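Local coordinates for protein serpin (Taeniopygia guttata, PDB 5HGC) that binds cortisol and, as a member of the serpin family, may also act as an inhibitor of serine proteases, at residues N34-P39 against F276-S281; Y174-W179 against S322-E327; T199-P204 against I373-I378. All blocks are in the same frame, centred on the assembly; numbering follows the deposited sequence.

Contact 1: N34-P39 against F276-S281; sequences NIFYSP and FSISGS
At the interface where sheets A and B of the serpin fold pack on each other, Phe36 of the short strand 35-37 lies across Ile278 and Gly280 of strand 276-281. The strand axes come within 5.5 Å and run at 78° to each other, so the chains cross rather than pair, and side chains and close backbone atoms make the contact. Ile278 CG2 sits over one face of the Phe36 ring, 3.7 Å from its centroid and close to the ring normal, which makes this a CH-pi contact. The ring reaches that methyl because Phe36 CG lies anti to the backbone N (chi1 -163°), which swings the phenyl group across the strand beneath it. The other branch of Ile278 runs toward Asn34: CD1 lies 4.1 Å from Asn34 ND2. The polar end of Asn34 is committed further off, its OD1 accepting from the backbone N atoms of Val374 and Asn375. Backbone meets backbone at Gly280, whose CA lies 3.1 Å from Phe36 O in a CA-H...O contact. A CB built on Gly280 would fall 1.8 Å from that same oxygen, evidence that the close approach depends on the missing side chain. Around this crossing Phe36 also meets Leu323 of strand 316-325 and the ring of Phe369, while Ile35 and Tyr37 pair with strand 366-373. Near-orthogonal packing of a strand of sheet B on a strand of sheet A, with an aliphatic side chain laid on an aromatic face, belongs to the hydrophobic core of the serpin fold.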
loop_
_atom_site.group_PDB
_atom_site.type_symbol
_atom_site.label_atom_id
_atom_site.label_comp_id
_atom_site.label_asym_id
_atom_site.label_seq_id
_atom_site.Cartn_x
_atom_site.Cartn_y
_atom_site.Cartn_z
ATOM N N ASN A 34 -11.058 9.976 0.682
ATOM C CA ASN A 34 -9.941 9.172 1.191
ATOM C C ASN A 34 -9.499 8.058 0.203
ATOM O O ASN A 34 -10.329 7.316 -0.364
ATOM C CB ASN A 34 -10.325 8.614 2.561
ATOM C CG ASN A 34 -10.341 9.691 3.638
ATOM O OD1 ASN A 34 -9.965 10.840 3.384
ATOM N ND2 ASN A 34 -10.746 9.329 4.850
ATOM N N ILE A 35 -8.210 8.010 -0.090
ATOM C CA ILE A 35 -7.651 6.844 -0.747
ATOM C C ILE A 35 -6.597 6.263 0.154
ATOM O O ILE A 35 -5.732 7.003 0.605
ATOM C CB ILE A 35 -7.024 7.207 -2.076
ATOM C CG1 ILE A 35 -8.073 7.900 -2.973
ATOM C CG2 ILE A 35 -6.372 5.973 -2.748
ATOM C CD1 ILE A 35 -9.179 6.996 -3.482
ATOM N N PHE A 36 -6.664 4.954 0.428
ATOM C CA PHE A 36 -5.610 4.252 1.192
ATOM C C PHE A 36 -5.408 2.811 0.777
ATOM O O PHE A 36 -6.296 1.994 0.956
ATOM C CB PHE A 36 -5.861 4.308 2.694
ATOM C CG PHE A 36 -4.646 3.974 3.488
ATOM C CD1 PHE A 36 -3.626 4.925 3.652
ATOM C CD2 PHE A 36 -4.478 2.705 4.045
ATOM C CE1 PHE A 36 -2.469 4.633 4.352
ATOM C CE2 PHE A 36 -3.314 2.400 4.741
ATOM C CZ PHE A 36 -2.311 3.357 4.888
ATOM N N TYR A 37 -4.230 2.500 0.261
ATOM C CA TYR A 37 -3.916 1.159 -0.200
ATOM C C TYR A 37 -2.429 0.857 -0.052
ATOM O O TYR A 37 -1.637 1.727 0.362
ATOM C CB TYR A 37 -4.425 0.917 -1.635
ATOM C CG TYR A 37 -3.693 1.726 -2.684
ATOM C CD1 TYR A 37 -4.087 3.058 -2.985
ATOM C CD2 TYR A 37 -2.628 1.174 -3.396
ATOM C CE1 TYR A 37 -3.406 3.806 -3.932
ATOM C CE2 TYR A 37 -1.935 1.913 -4.333
ATOM C CZ TYR A 37 -2.331 3.228 -4.591
ATOM O OH TYR A 37 -1.662 3.967 -5.558
ATOM N N SER A 38 -2.072 -0.426 -0.277
ATOM C CA SER A 38 -0.673 -0.886 -0.265
ATOM C C SER A 38 -0.205 -1.314 -1.658
ATOM O O SER A 38 -0.516 -2.391 -2.104
ATOM C CB SER A 38 -0.410 -1.949 0.792
ATOM O OG SER A 38 0.950 -2.390 0.706
ATOM N N PRO A 39 0.533 -0.435 -2.367
ATOM C CA PRO A 39 1.043 -0.844 -3.695
ATOM C C PRO A 39 1.780 -2.202 -3.620
ATOM O O PRO A 39 1.508 -3.109 -4.403
ATOM C CB PRO A 39 2.057 0.254 -4.049
ATOM C CG PRO A 39 1.789 1.388 -3.135
ATOM C CD PRO A 39 1.024 0.895 -1.940
ATOM N N PHE A 276 -4.460 9.769 13.857
ATOM C CA PHE A 276 -5.594 9.184 13.140
ATOM C C PHE A 276 -5.362 7.689 12.707
ATOM O O PHE A 276 -4.261 7.117 12.863
ATOM C CB PHE A 276 -5.902 10.061 11.931
ATOM C CG PHE A 276 -4.967 9.838 10.775
ATOM C CD1 PHE A 276 -3.671 10.333 10.811
ATOM C CD2 PHE A 276 -5.372 9.096 9.646
ATOM C CE1 PHE A 276 -2.781 10.121 9.761
ATOM C CE2 PHE A 276 -4.489 8.909 8.567
ATOM C CZ PHE A 276 -3.194 9.417 8.627
ATOM N N SER A 277 -6.408 7.077 12.143
ATOM C CA SER A 277 -6.386 5.685 11.623
ATOM C C SER A 277 -7.103 5.738 10.345
ATOM O O SER A 277 -8.072 6.483 10.234
ATOM C CB SER A 277 -7.193 4.770 12.527
ATOM O OG SER A 277 -6.586 4.744 13.796
ATOM N N ILE A 278 -6.680 4.925 9.389
ATOM C CA ILE A 278 -7.355 4.889 8.099
ATOM C C ILE A 278 -7.424 3.455 7.482
ATOM O O ILE A 278 -6.467 2.707 7.616
ATOM C CB ILE A 278 -6.751 5.973 7.152
ATOM C CG1 ILE A 278 -7.709 6.228 5.964
ATOM C CG2 ILE A 278 -5.310 5.634 6.776
ATOM C CD1 ILE A 278 -7.221 7.255 4.959
ATOM N N SER A 279 -8.562 3.097 6.845
ATOM C CA SER A 279 -8.747 1.851 6.057
ATOM C C SER A 279 -9.005 2.206 4.631
ATOM O O SER A 279 -9.707 3.156 4.351
ATOM C CB SER A 279 -10.009 1.085 6.465
ATOM O OG SER A 279 -9.846 0.417 7.668
ATOM N N GLY A 280 -8.509 1.410 3.714
ATOM C CA GLY A 280 -9.027 1.457 2.365
ATOM C C GLY A 280 -9.432 0.023 2.036
ATOM O O GLY A 280 -8.729 -0.943 2.413
ATOM N N SER A 281 -10.558 -0.127 1.344
ATOM C CA SER A 281 -11.084 -1.461 1.066
ATOM C C SER A 281 -11.616 -1.464 -0.324
ATOM O O SER A 281 -12.588 -0.810 -0.575
ATOM C CB SER A 281 -12.195 -1.781 2.040
ATOM O OG SER A 281 -12.320 -3.176 2.117
#

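Contact 2: Y174-W179 against S322-E327; sequences YFKGSW and SLDVDE. Unlike the reference sequence in segment 174-179: Ser178 (reference Asn).
Asp324, Trp179 and Tyr174 carry much of this contact. Tyr174 OH donates to Asp324 OD2 at 2.7 Å, meeting the oxygen on its anti side and somewhat out of the carboxylate plane. OD2 lies at the edge of the phenol ring, whose plane stands 71° from that of the carboxylate; OD1 is bonded to Ser277 OG. With a phenylalanine in place of Tyr174 the hydroxyl is gone, and Asp324 OD2 would probably lose this donor, leaving the carboxylate gripped less firmly. Beneath the pair the backbones run parallel: Phe175 N bonds Ser322 O at 2.8 Å, and Asp324 N bonds Phe175 O at 3.1 Å. Such direct pairing of two parallel strands fits the centre of serpin sheet A at the end called the breach, without an inserted reactive-loop strand between them. Past it the chains part, and a water accepts from Gly177 N (2.7 Å) and donates to Asp324 O (2.8 Å). Lys176, extended on the face of Tyr174 and Asp324, forms a salt bridge from NZ to Asp326 OD2 at 2.8 Å, approached from above the carboxylate; Asp326 CG, wedged between its backbone N and carbonyl carbon (chi1 78°), turns that group toward the lysine. Trp179 meets the diverging chain edge-on: NE1 makes a weak, bent bond (125°) to Asp326 O at 2.8 Å, and CZ2 touches Val325 CG1, while Tyr229 stacks on the indole.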
loop_
_atom_site.group_PDB
_atom_site.type_symbol
_atom_site.label_atom_id
_atom_site.label_comp_id
_atom_site.label_asym_id
_atom_site.label_seq_id
_atom_site.Cartn_x
_atom_site.Cartn_y
_atom_site.Cartn_z
ATOM N N TYR A 174 -2.014 -4.640 7.625
ATOM C CA TYR A 174 -2.154 -3.641 8.683
ATOM C C TYR A 174 -0.723 -3.174 9.063
ATOM O O TYR A 174 0.221 -3.994 9.104
ATOM C CB TYR A 174 -2.869 -4.208 9.934
ATOM C CG TYR A 174 -2.705 -3.324 11.175
ATOM C CD1 TYR A 174 -3.611 -2.255 11.444
ATOM C CD2 TYR A 174 -1.622 -3.516 12.082
ATOM C CE1 TYR A 174 -3.477 -1.460 12.598
ATOM C CE2 TYR A 174 -1.461 -2.689 13.213
ATOM C CZ TYR A 174 -2.380 -1.675 13.453
ATOM O OH TYR A 174 -2.219 -0.893 14.557
ATOM N N PHE A 175 -0.576 -1.873 9.361
ATOM C CA PHE A 175 0.687 -1.360 9.832
ATOM C C PHE A 175 0.449 -0.284 10.877
ATOM O O PHE A 175 -0.523 0.493 10.803
ATOM C CB PHE A 175 1.525 -0.846 8.632
ATOM C CG PHE A 175 2.909 -0.313 8.998
ATOM C CD1 PHE A 175 3.967 -1.192 9.347
ATOM C CD2 PHE A 175 3.165 1.067 9.006
ATOM C CE1 PHE A 175 5.243 -0.701 9.688
ATOM C CE2 PHE A 175 4.440 1.555 9.349
ATOM C CZ PHE A 175 5.487 0.672 9.695
ATOM N N LYS A 176 1.334 -0.253 11.861
ATOM C CA LYS A 176 1.507 0.890 12.773
ATOM C C LYS A 176 2.998 1.050 12.997
ATOM O O LYS A 176 3.725 0.108 13.428
ATOM C CB LYS A 176 0.778 0.677 14.089
ATOM C CG LYS A 176 1.059 1.727 15.156
ATOM C CD LYS A 176 -0.087 1.786 16.170
ATOM C CE LYS A 176 0.192 2.823 17.226
ATOM N NZ LYS A 176 -0.584 2.671 18.476
ATOM N N GLY A 177 3.501 2.220 12.665
ATOM C CA GLY A 177 4.918 2.369 12.806
ATOM C C GLY A 177 5.252 2.870 14.192
ATOM O O GLY A 177 4.439 3.547 14.842
ATOM N N SER A 178 6.459 2.571 14.638
ATOM C CA SER A 178 6.999 3.339 15.736
ATOM C C SER A 178 7.882 4.524 15.228
ATOM O O SER A 178 8.837 4.319 14.443
ATOM C CB SER A 178 7.780 2.420 16.662
ATOM O OG SER A 178 8.137 3.123 17.822
ATOM N N TRP A 179 7.567 5.734 15.690
ATOM C CA TRP A 179 8.271 6.936 15.247
ATOM C C TRP A 179 9.720 7.013 15.720
ATOM O O TRP A 179 9.967 6.851 16.918
ATOM C CB TRP A 179 7.540 8.193 15.731
ATOM C CG TRP A 179 6.272 8.457 15.019
ATOM C CD1 TRP A 179 5.036 8.665 15.603
ATOM C CD2 TRP A 179 6.080 8.573 13.591
ATOM N NE1 TRP A 179 4.096 8.861 14.607
ATOM C CE2 TRP A 179 4.708 8.822 13.373
ATOM C CE3 TRP A 179 6.926 8.448 12.475
ATOM C CZ2 TRP A 179 4.155 8.983 12.070
ATOM C CZ3 TRP A 179 6.366 8.621 11.165
ATOM C CH2 TRP A 179 4.998 8.871 10.986
ATOM N N SER A 322 -4.635 -1.024 6.126
ATOM C CA SER A 322 -5.043 -0.402 7.331
ATOM C C SER A 322 -3.826 0.129 8.103
ATOM O O SER A 322 -2.764 -0.519 8.195
ATOM C CB SER A 322 -5.824 -1.435 8.103
ATOM O OG SER A 322 -6.407 -0.840 9.190
ATOM N N LEU A 323 -3.985 1.301 8.682
ATOM C CA LEU A 323 -2.853 2.020 9.272
ATOM C C LEU A 323 -3.296 2.759 10.498
ATOM O O LEU A 323 -4.312 3.444 10.485
ATOM C CB LEU A 323 -2.297 3.024 8.244
ATOM C CG LEU A 323 -1.283 4.084 8.737
ATOM C CD1 LEU A 323 0.093 3.449 9.024
ATOM C CD2 LEU A 323 -1.165 5.282 7.775
ATOM N N ASP A 324 -2.550 2.648 11.560
ATOM C CA ASP A 324 -2.737 3.597 12.636
ATOM C C ASP A 324 -1.530 4.531 12.747
ATOM O O ASP A 324 -0.330 4.105 12.565
ATOM C CB ASP A 324 -2.918 2.887 13.980
ATOM C CG ASP A 324 -4.187 2.101 14.050
ATOM O OD1 ASP A 324 -5.222 2.596 13.556
ATOM O OD2 ASP A 324 -4.136 0.973 14.588
ATOM N N VAL A 325 -1.853 5.790 13.078
ATOM C CA VAL A 325 -0.861 6.822 13.353
ATOM C C VAL A 325 -1.148 7.448 14.694
ATOM O O VAL A 325 -2.271 7.976 14.947
ATOM C CB VAL A 325 -0.927 7.918 12.274
ATOM C CG1 VAL A 325 0.048 9.072 12.586
ATOM C CG2 VAL A 325 -0.661 7.300 10.906
ATOM N N ASP A 326 -0.133 7.423 15.548
ATOM C CA ASP A 326 -0.226 8.127 16.801
ATOM C C ASP A 326 1.152 8.629 17.301
ATOM O O ASP A 326 2.116 8.599 16.525
ATOM C CB ASP A 326 -1.052 7.301 17.820
ATOM C CG ASP A 326 -0.275 6.131 18.470
ATOM O OD1 ASP A 326 0.973 5.984 18.353
ATOM O OD2 ASP A 326 -0.974 5.338 19.135
ATOM N N GLU A 327 1.246 9.090 18.564
ATOM C CA GLU A 327 2.448 9.769 19.102
ATOM C C GLU A 327 3.654 8.887 19.285
ATOM O O GLU A 327 4.760 9.399 19.313
ATOM C CB GLU A 327 2.174 10.484 20.431
ATOM C CG GLU A 327 1.122 11.576 20.391
ATOM C CD GLU A 327 -0.266 11.034 20.653
ATOM O OE1 GLU A 327 -1.233 11.814 20.888
ATOM O OE2 GLU A 327 -0.409 9.795 20.623
HETATM O O HOH W 1 2.344 4.600 11.951
#

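Contact 3: T199-P204 against I373-I378; sequences TTVKVP and IVNPTI
Val201, on strand 200-209, faces Thr377 and Asn375 in the turn near the C terminus, and its side chain can be traced atom by atom. CB lies 3.8 Å from Thr377 OG1. From there the side chain forks, and both methyls straddle the same hydroxyl oxygen: CG1 is 3.7 Å from Thr377 OG1 and also near the amide of Asn375. CG2 likewise nears that hydroxyl, and it comes within 3.9 Å of Asn375 OD1. The side chains of Val201 and Thr377 slide past each other in opposite directions; the threonine methyl CG2 stands 3.3 Å from Lys202 O.

Asn375 OD1 and Thr377 OG1, the oxygens that face the valine, are bonded to each other within the turn. Asn375 OD1 accepts from Thr377 OG1 at 2.6 Å, in the carbonyl plane on a lone pair, and from Thr377 N at 2.9 Å, tilted from that plane. The second bond defines an Asx turn, set inside a type I beta turn from Asn375 to Ile378. Thr377 OG1 can reach OD1 because it occupies the position between its own backbone N and carbonyl carbon (chi1 56°). Two donors on one oxygen should fix the rotation of the asparagine amide.

Further along the strand Val203 CG2 meets Pro376 CG at 3.6 Å, the two side chains crossing at about a right angle. Phe193 of the paired strand 189-194 touches both Val201 and Pro376, while strand 265-283 offers Pro274 to Val203 and Phe276 to Pro376, so the C-terminal turn lies against side chains of three adjacent strands, 189-194, 200-209 and 265-283, at sheet C of the serpin fold.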
loop_
_atom_site.group_PDB
_atom_site.type_symbol
_atom_site.label_atom_id
_atom_site.label_comp_id
_atom_site.label_asym_id
_atom_site.label_seq_id
_atom_site.Cartn_x
_atom_site.Cartn_y
_atom_site.Cartn_z
ATOM N N THR A 199 -16.938 21.789 4.832
ATOM C CA THR A 199 -16.731 20.860 5.993
ATOM C C THR A 199 -15.432 21.014 6.785
ATOM O O THR A 199 -14.360 21.182 6.215
ATOM C CB THR A 199 -16.811 19.372 5.588
ATOM O OG1 THR A 199 -17.250 19.269 4.234
ATOM C CG2 THR A 199 -17.748 18.571 6.550
ATOM N N THR A 200 -15.566 20.877 8.101
ATOM C CA THR A 200 -14.527 21.154 9.085
ATOM C C THR A 200 -14.694 20.196 10.237
ATOM O O THR A 200 -15.781 20.090 10.783
ATOM C CB THR A 200 -14.634 22.615 9.615
ATOM O OG1 THR A 200 -14.261 23.507 8.551
ATOM C CG2 THR A 200 -13.747 22.864 10.915
ATOM N N VAL A 201 -13.629 19.502 10.617
ATOM C CA VAL A 201 -13.773 18.464 11.652
ATOM C C VAL A 201 -12.757 18.672 12.771
ATOM O O VAL A 201 -11.765 19.363 12.582
ATOM C CB VAL A 201 -13.663 17.011 11.081
ATOM C CG1 VAL A 201 -14.720 16.723 9.996
ATOM C CG2 VAL A 201 -12.265 16.750 10.542
ATOM N N LYS A 202 -13.011 18.093 13.930
ATOM C CA LYS A 202 -12.010 18.129 14.946
ATOM C C LYS A 202 -11.238 16.810 14.980
ATOM O O LYS A 202 -11.822 15.748 14.836
ATOM C CB LYS A 202 -12.552 18.670 16.278
ATOM C CG LYS A 202 -12.476 20.218 16.271
ATOM C CD LYS A 202 -13.156 20.906 17.446
ATOM C CE LYS A 202 -14.612 21.226 17.114
ATOM N NZ LYS A 202 -15.507 20.895 18.264
ATOM N N VAL A 203 -9.919 16.909 15.106
ATOM C CA VAL A 203 -9.006 15.791 14.977
ATOM C C VAL A 203 -7.980 15.957 16.098
ATOM O O VAL A 203 -7.624 17.083 16.420
ATOM C CB VAL A 203 -8.339 15.816 13.567
ATOM C CG1 VAL A 203 -7.304 16.926 13.465
ATOM C CG2 VAL A 203 -7.674 14.495 13.252
ATOM N N PRO A 204 -7.533 14.858 16.731
ATOM C CA PRO A 204 -6.429 15.087 17.679
ATOM C C PRO A 204 -5.115 15.378 16.915
ATOM O O PRO A 204 -4.557 14.503 16.235
ATOM C CB PRO A 204 -6.362 13.788 18.515
ATOM C CG PRO A 204 -7.136 12.769 17.742
ATOM C CD PRO A 204 -8.093 13.499 16.817
ATOM N N ILE A 373 -5.396 11.586 2.430
ATOM C CA ILE A 373 -6.248 11.790 3.593
ATOM C C ILE A 373 -6.962 13.111 3.369
ATOM O O ILE A 373 -6.341 14.162 3.484
ATOM C CB ILE A 373 -5.440 11.837 4.916
ATOM C CG1 ILE A 373 -4.711 10.495 5.207
ATOM C CG2 ILE A 373 -6.374 12.044 6.105
ATOM C CD1 ILE A 373 -3.770 9.938 4.167
ATOM N N VAL A 374 -8.235 13.061 2.980
ATOM C CA VAL A 374 -9.063 14.266 2.915
ATOM C C VAL A 374 -9.823 14.455 4.241
ATOM O O VAL A 374 -10.158 15.566 4.615
ATOM C CB VAL A 374 -9.962 14.348 1.630
ATOM C CG1 VAL A 374 -9.381 13.520 0.491
ATOM C CG2 VAL A 374 -11.373 13.877 1.860
ATOM N N ASN A 375 -10.072 13.382 4.975
ATOM C CA ASN A 375 -10.785 13.518 6.231
ATOM C C ASN A 375 -10.320 12.462 7.231
ATOM O O ASN A 375 -10.749 11.335 7.182
ATOM C CB ASN A 375 -12.286 13.484 5.960
ATOM C CG ASN A 375 -13.144 13.686 7.201
ATOM O OD1 ASN A 375 -12.728 13.550 8.381
ATOM N ND2 ASN A 375 -14.394 13.967 6.929
ATOM N N PRO A 376 -9.447 12.852 8.175
ATOM C CA PRO A 376 -8.898 11.875 9.083
ATOM C C PRO A 376 -9.886 11.401 10.175
ATOM O O PRO A 376 -9.486 10.635 11.062
ATOM C CB PRO A 376 -7.704 12.630 9.698
ATOM C CG PRO A 376 -8.100 14.070 9.696
ATOM C CD PRO A 376 -8.975 14.228 8.488
ATOM N N THR A 377 -11.147 11.824 10.125
ATOM C CA THR A 377 -12.130 11.339 11.132
ATOM C C THR A 377 -13.109 10.268 10.626
ATOM O O THR A 377 -13.817 9.661 11.444
ATOM C CB THR A 377 -12.914 12.463 11.810
ATOM O OG1 THR A 377 -13.565 13.248 10.803
ATOM C CG2 THR A 377 -11.979 13.296 12.633
ATOM N N ILE A 378 -13.157 10.115 9.293
ATOM C CA ILE A 378 -13.694 8.969 8.570
ATOM C C ILE A 378 -12.591 7.911 8.585
ATOM O O ILE A 378 -12.579 7.041 9.445
ATOM C CB ILE A 378 -13.984 9.363 7.106
ATOM C CG1 ILE A 378 -15.193 10.296 7.023
ATOM C CG2 ILE A 378 -14.175 8.147 6.189
ATOM C CD1 ILE A 378 -15.453 10.852 5.626
#

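How the contacts relate
From the N terminus the segments come in the order 34-39, 174-179, 199-204, 276-281, 322-327 and 373-378, so each contact is opened before any is closed. Contact 1 closes a loop with 236 residues between its segments, contact 2 one of 142 and contact 3 one of 168; every pair of loops crosses and none nests. Contact 1 lies between the other two: strand 265-283 neighbours strand 316-325 of contact 2 and strand 200-209 of contact 3. It touches both, whereas contacts 2 and 3 stay about 6 Å apart at their nearest atoms. Contact 1 ties sheet A to sheet B, contact 2 pairs two strands within sheet A, and contact 3 lays the C-terminal turn on sheet C.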